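Local coordinates for protein succinic semialdehyde dehydrogenase (PDB 4YWU) that probably oxidises succinic semialdehyde to succinate with NAD(P)+ as cofactor, as a dimeric member of the aldehyde dehydrogenase family, at residues Lys225-Leu230 / Phe443-Asn448; Tyr257-Val262 / Ala303-Ala308. All blocks are in the same frame, centred on the assembly; numbering follows the deposited sequence.

Contact 1: Lys225-Leu230 / Phe443-Asn448. With SSN (4-oxobutanoic acid), chain C.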
# COMPACT_ATOMS: atom_id res chain seq x y z
N LYS A 225 -3.98 5.95 -2.07
CA LYS A 225 -2.93 4.95 -1.88
C LYS A 225 -1.61 5.53 -2.36
O LYS A 225 -1.58 6.41 -3.23
CB LYS A 225 -3.27 3.70 -2.71
CG LYS A 225 -2.36 2.50 -2.51
CD LYS A 225 -2.85 1.34 -3.39
CE LYS A 225 -2.32 -0.03 -2.94
NZ LYS A 225 -0.84 -0.15 -3.05
N THR A 226 -0.51 5.05 -1.79
CA THR A 226 0.81 5.53 -2.20
C THR A 226 1.85 4.43 -2.10
O THR A 226 1.64 3.41 -1.44
CB THR A 226 1.31 6.70 -1.32
OG1 THR A 226 1.45 6.24 0.03
CG2 THR A 226 0.34 7.86 -1.35
N THR A 227 2.97 4.66 -2.77
CA THR A 227 4.10 3.75 -2.75
C THR A 227 5.28 4.70 -2.80
O THR A 227 5.32 5.60 -3.63
CB THR A 227 4.13 2.79 -3.97
OG1 THR A 227 4.27 3.55 -5.18
CG2 THR A 227 2.86 1.97 -4.02
N LEU A 228 6.22 4.51 -1.89
CA LEU A 228 7.38 5.38 -1.83
C LEU A 228 8.68 4.66 -2.09
O LEU A 228 8.91 3.57 -1.58
CB LEU A 228 7.47 6.05 -0.47
CG LEU A 228 6.25 6.85 -0.03
CD1 LEU A 228 6.59 7.63 1.23
CD2 LEU A 228 5.82 7.78 -1.15
N GLU A 229 9.52 5.29 -2.90
CA GLU A 229 10.85 4.76 -3.21
C GLU A 229 11.77 5.89 -2.77
O GLU A 229 12.02 6.83 -3.53
CB GLU A 229 11.00 4.51 -4.71
CG GLU A 229 10.17 3.35 -5.25
CD GLU A 229 10.75 1.99 -4.88
OE1 GLU A 229 10.03 0.97 -5.01
OE2 GLU A 229 11.92 1.94 -4.47
N LEU A 230 12.27 5.81 -1.54
CA LEU A 230 13.16 6.85 -1.03
C LEU A 230 14.63 6.43 -1.12
O LEU A 230 14.96 5.46 -1.79
CB LEU A 230 12.76 7.20 0.40
CG LEU A 230 11.26 7.52 0.52
CD1 LEU A 230 10.91 7.87 1.95
CD2 LEU A 230 10.90 8.67 -0.40
N PHE A 443 3.23 -4.21 -10.76
CA PHE A 443 2.12 -4.14 -11.71
C PHE A 443 0.80 -3.90 -11.01
O PHE A 443 0.01 -3.05 -11.42
CB PHE A 443 2.02 -5.43 -12.51
CG PHE A 443 1.03 -5.37 -13.64
CD1 PHE A 443 1.29 -4.58 -14.77
CD2 PHE A 443 -0.17 -6.06 -13.57
CE1 PHE A 443 0.36 -4.49 -15.81
CE2 PHE A 443 -1.11 -5.98 -14.62
CZ PHE A 443 -0.83 -5.20 -15.74
N THR A 444 0.56 -4.65 -9.93
CA THR A 444 -0.68 -4.54 -9.18
C THR A 444 -0.72 -3.48 -8.09
O THR A 444 -1.61 -3.53 -7.23
CB THR A 444 -1.04 -5.89 -8.53
OG1 THR A 444 0.05 -6.33 -7.71
CG2 THR A 444 -1.30 -6.94 -9.59
N SER A 445 0.19 -2.51 -8.11
CA SER A 445 0.21 -1.47 -7.07
C SER A 445 -1.05 -0.61 -7.03
O SER A 445 -1.55 -0.30 -5.95
CB SER A 445 1.43 -0.56 -7.23
OG SER A 445 2.60 -1.17 -6.71
N PHE A 446 -1.54 -0.23 -8.19
CA PHE A 446 -2.74 0.60 -8.27
C PHE A 446 -3.82 -0.13 -9.05
O PHE A 446 -4.54 0.45 -9.86
CB PHE A 446 -2.38 1.94 -8.92
CG PHE A 446 -1.40 2.74 -8.12
CD1 PHE A 446 -1.79 3.38 -6.95
CD2 PHE A 446 -0.06 2.78 -8.49
CE1 PHE A 446 -0.86 4.06 -6.15
CE2 PHE A 446 0.88 3.45 -7.71
CZ PHE A 446 0.47 4.09 -6.53
N VAL A 447 -3.92 -1.42 -8.77
CA VAL A 447 -4.89 -2.28 -9.40
C VAL A 447 -6.01 -2.55 -8.41
O VAL A 447 -5.80 -2.51 -7.19
CB VAL A 447 -4.23 -3.60 -9.83
CG1 VAL A 447 -5.27 -4.68 -10.03
CG2 VAL A 447 -3.47 -3.39 -11.11
N ASN A 448 -7.20 -2.80 -8.94
CA ASN A 448 -8.35 -3.08 -8.10
C ASN A 448 -8.63 -4.57 -8.13
O ASN A 448 -9.02 -5.10 -9.17
CB ASN A 448 -9.57 -2.30 -8.61
CG ASN A 448 -10.86 -2.72 -7.94
OD1 ASN A 448 -10.85 -3.33 -6.86
ND2 ASN A 448 -11.99 -2.39 -8.55
C1 SSN C . 17.98 4.35 -7.92
O1 SSN C . 18.53 3.21 -7.93
C2 SSN C . 16.50 4.54 -8.18
O2 SSN C . 18.68 5.36 -7.68
C3 SSN C . 15.79 5.16 -6.98
C4 SSN C . 14.72 4.19 -6.50
O4 SSN C . 14.46 4.01 -5.32
O HOH W 1 4.55 1.25 -7.51

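Contact 2: Tyr257-Val262 / Ala303-Ala308. With SSN (4-oxobutanoic acid), chain C.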
# COMPACT_ATOMS: atom_id res chain seq x y z
N TYR A 257 29.32 4.49 -10.37
CA TYR A 257 28.37 4.51 -11.48
C TYR A 257 27.44 5.69 -11.20
O TYR A 257 27.02 5.89 -10.06
CB TYR A 257 27.58 3.22 -11.52
CG TYR A 257 26.53 3.18 -12.59
CD1 TYR A 257 26.88 3.08 -13.93
CD2 TYR A 257 25.18 3.25 -12.27
CE1 TYR A 257 25.90 3.03 -14.93
CE2 TYR A 257 24.19 3.21 -13.25
CZ TYR A 257 24.56 3.10 -14.58
OH TYR A 257 23.58 3.08 -15.55
N ASN A 258 27.11 6.45 -12.24
CA ASN A 258 26.26 7.64 -12.12
C ASN A 258 26.84 8.55 -11.03
O ASN A 258 26.11 9.23 -10.32
CB ASN A 258 24.83 7.23 -11.78
CG ASN A 258 23.79 8.24 -12.26
OD1 ASN A 258 23.99 8.92 -13.27
ND2 ASN A 258 22.67 8.31 -11.57
N ALA A 259 28.17 8.54 -10.93
CA ALA A 259 28.91 9.34 -9.95
C ALA A 259 28.43 9.16 -8.51
O ALA A 259 28.48 10.09 -7.70
CB ALA A 259 28.87 10.82 -10.35
N GLY A 260 27.96 7.96 -8.18
CA GLY A 260 27.49 7.69 -6.83
C GLY A 260 26.09 8.17 -6.51
O GLY A 260 25.61 8.00 -5.38
N GLN A 261 25.42 8.76 -7.49
CA GLN A 261 24.07 9.25 -7.31
C GLN A 261 23.04 8.16 -7.63
O GLN A 261 22.22 8.29 -8.53
CB GLN A 261 23.85 10.48 -8.20
CG GLN A 261 24.82 11.62 -7.94
CD GLN A 261 24.79 12.67 -9.03
OE1 GLN A 261 25.04 12.37 -10.19
NE2 GLN A 261 24.49 13.91 -8.66
N VAL A 262 23.11 7.06 -6.88
CA VAL A 262 22.20 5.95 -7.08
C VAL A 262 21.72 5.51 -5.70
O VAL A 262 22.53 5.23 -4.82
CB VAL A 262 22.93 4.76 -7.75
CG1 VAL A 262 21.93 3.70 -8.18
CG2 VAL A 262 23.73 5.26 -8.92
N ALA A 303 31.33 11.42 -14.15
CA ALA A 303 30.56 12.59 -14.52
C ALA A 303 30.45 13.63 -13.42
O ALA A 303 30.73 13.36 -12.26
CB ALA A 303 29.17 12.15 -14.95
N PRO A 304 30.07 14.87 -13.78
CA PRO A 304 29.95 15.88 -12.72
C PRO A 304 28.61 15.61 -12.05
O PRO A 304 27.80 14.86 -12.59
CB PRO A 304 29.96 17.19 -13.51
CG PRO A 304 29.26 16.82 -14.76
CD PRO A 304 29.85 15.46 -15.11
N LEU A 305 28.37 16.20 -10.89
CA LEU A 305 27.09 15.97 -10.22
C LEU A 305 26.00 16.74 -10.96
O LEU A 305 26.30 17.62 -11.77
CB LEU A 305 27.16 16.38 -8.76
CG LEU A 305 28.30 15.71 -7.98
CD1 LEU A 305 28.13 16.02 -6.51
CD2 LEU A 305 28.29 14.21 -8.21
N SER A 306 24.75 16.41 -10.67
CA SER A 306 23.61 17.03 -11.34
C SER A 306 23.39 18.53 -11.13
O SER A 306 22.70 19.18 -11.93
CB SER A 306 22.33 16.28 -10.96
OG SER A 306 22.08 16.37 -9.57
N SER A 307 23.95 19.09 -10.06
CA SER A 307 23.77 20.52 -9.81
C SER A 307 24.78 21.08 -8.82
O SER A 307 25.45 20.32 -8.13
CB SER A 307 22.37 20.81 -9.27
OG SER A 307 22.26 20.42 -7.91
N ALA A 308 24.89 22.40 -8.78
CA ALA A 308 25.80 23.05 -7.86
C ALA A 308 25.45 22.64 -6.43
O ALA A 308 26.31 22.17 -5.69
CB ALA A 308 25.70 24.56 -8.01
C1 SSN C . 17.98 4.35 -7.92
O1 SSN C . 18.53 3.21 -7.93
C2 SSN C . 16.50 4.54 -8.18
O2 SSN C . 18.68 5.36 -7.68
C3 SSN C . 15.79 5.16 -6.98
C4 SSN C . 14.72 4.19 -6.50
O4 SSN C . 14.46 4.01 -5.32
O HOH W 2 29.87 8.92 -13.67

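Contact 1: Lys225-Leu230 / Phe443-Asn448
Phe446 and Ser445, in the loop that follows helix 439-443, meet Lys225 and Thr227 of strand 225-229, and the four residues illustrate how a loop can be fitted against a sheet with little formal bonding. Phe446 contributes the largest buried area. The CE1 edge of its ring meets Lys225 O, which lies in the ring plane, 3.8 Å from CE1. With CG anti to its own carbonyl carbon (chi1 -63°), the end of the ring is brought close to the strand, although the first bond of the side chain does not point at it, and CZ comes within 4.1 Å of Thr227 CG2 on an oblique approach. Lys225 runs out extended and bends only at its last torsion (chi4 -64°), which brings the ammonium group to the backbone of the loop. There NZ gives a weak hydrogen bond of 3.0 Å to Ser445 O. The same NZ stands 5.6 Å from the Phe446 ring centroid, too long for more than a weak cation-pi attraction. Ser445 adds a water-mediated link, since one water lies 3.2 Å from Ser445 OG and 3.3 Å from Thr227 OG1. Around this patch, Phe446 also touches Cys204 of the adjacent strand 200-206, while Tyr434 of the second subunit packs on Lys225. Farther along the strand, Glu229 OE2 lies 3.4 Å from O4 of the bound 4-oxobutanoic acid. The arrangement belongs to the Rossmann-like cofactor-binding domain of aldehyde dehydrogenases, in which a parallel strand directs its C-terminal end into the active site.

Contact 2: Tyr257-Val262 / Ala303-Ala308
Ala259 and Gln261 face Ala303, Leu305 and Ser306 in a buried meeting of two loops, the first of which contains an inverse gamma turn centred on Gln261, marked by a weak Val262 N to Gly260 O bond. In apolar contact, Ala259 CB sits 4.1 Å from Leu305 CD2 and also rests on the carbonyl oxygen of Ala303. The side chain of Gln261 crosses that of Leu305 at a slant, its CD 3.9 Å from Leu305 CD2. Extended beyond CG, the glutamine carries its amide as far as Ser306; because the amide is probably turned over in the model, the bonding at that end remains unsettled. Trp131 and Phe362 pack against the same side chain. Polar support within the first loop comes from Asn258 ND2, which donates a weak bond to Gln261 O and a second bond to Asn132 O. Gly260, Gln261 and Val262 lead into Cys263, in this family probably the catalytic nucleophile, so the contact backs the active-site loop. Val262 CG1 approaches O1 of the 4-oxobutanoic acid to 3.4 Å. A water joins the backbones, accepting a bond of 2.9 Å from Ala303 N and a weak one of 3.2 Å from Ala259 N.

Overall arrangement
From the N terminus the chain reaches strand 225-229 first, and contact 1 closes only after more than two hundred residues, when it returns at 443-448. Within that long loop lies the much shorter one of contact 2, from 257-262 to 303-308; the two are nested and do not cross. Contact 1 joins the six-stranded sheet to the connection leading into C-terminal strand 448-455. Contact 2 ties the loop before strand 268-272, in the seven-stranded sheet, to the approach to helix 308-323. Their centres lie about 28 Å apart on opposite sides of the chain's centre, yet both reach the 4-oxobutanoic acid, which is also hydrogen-bonded to Cys263 N.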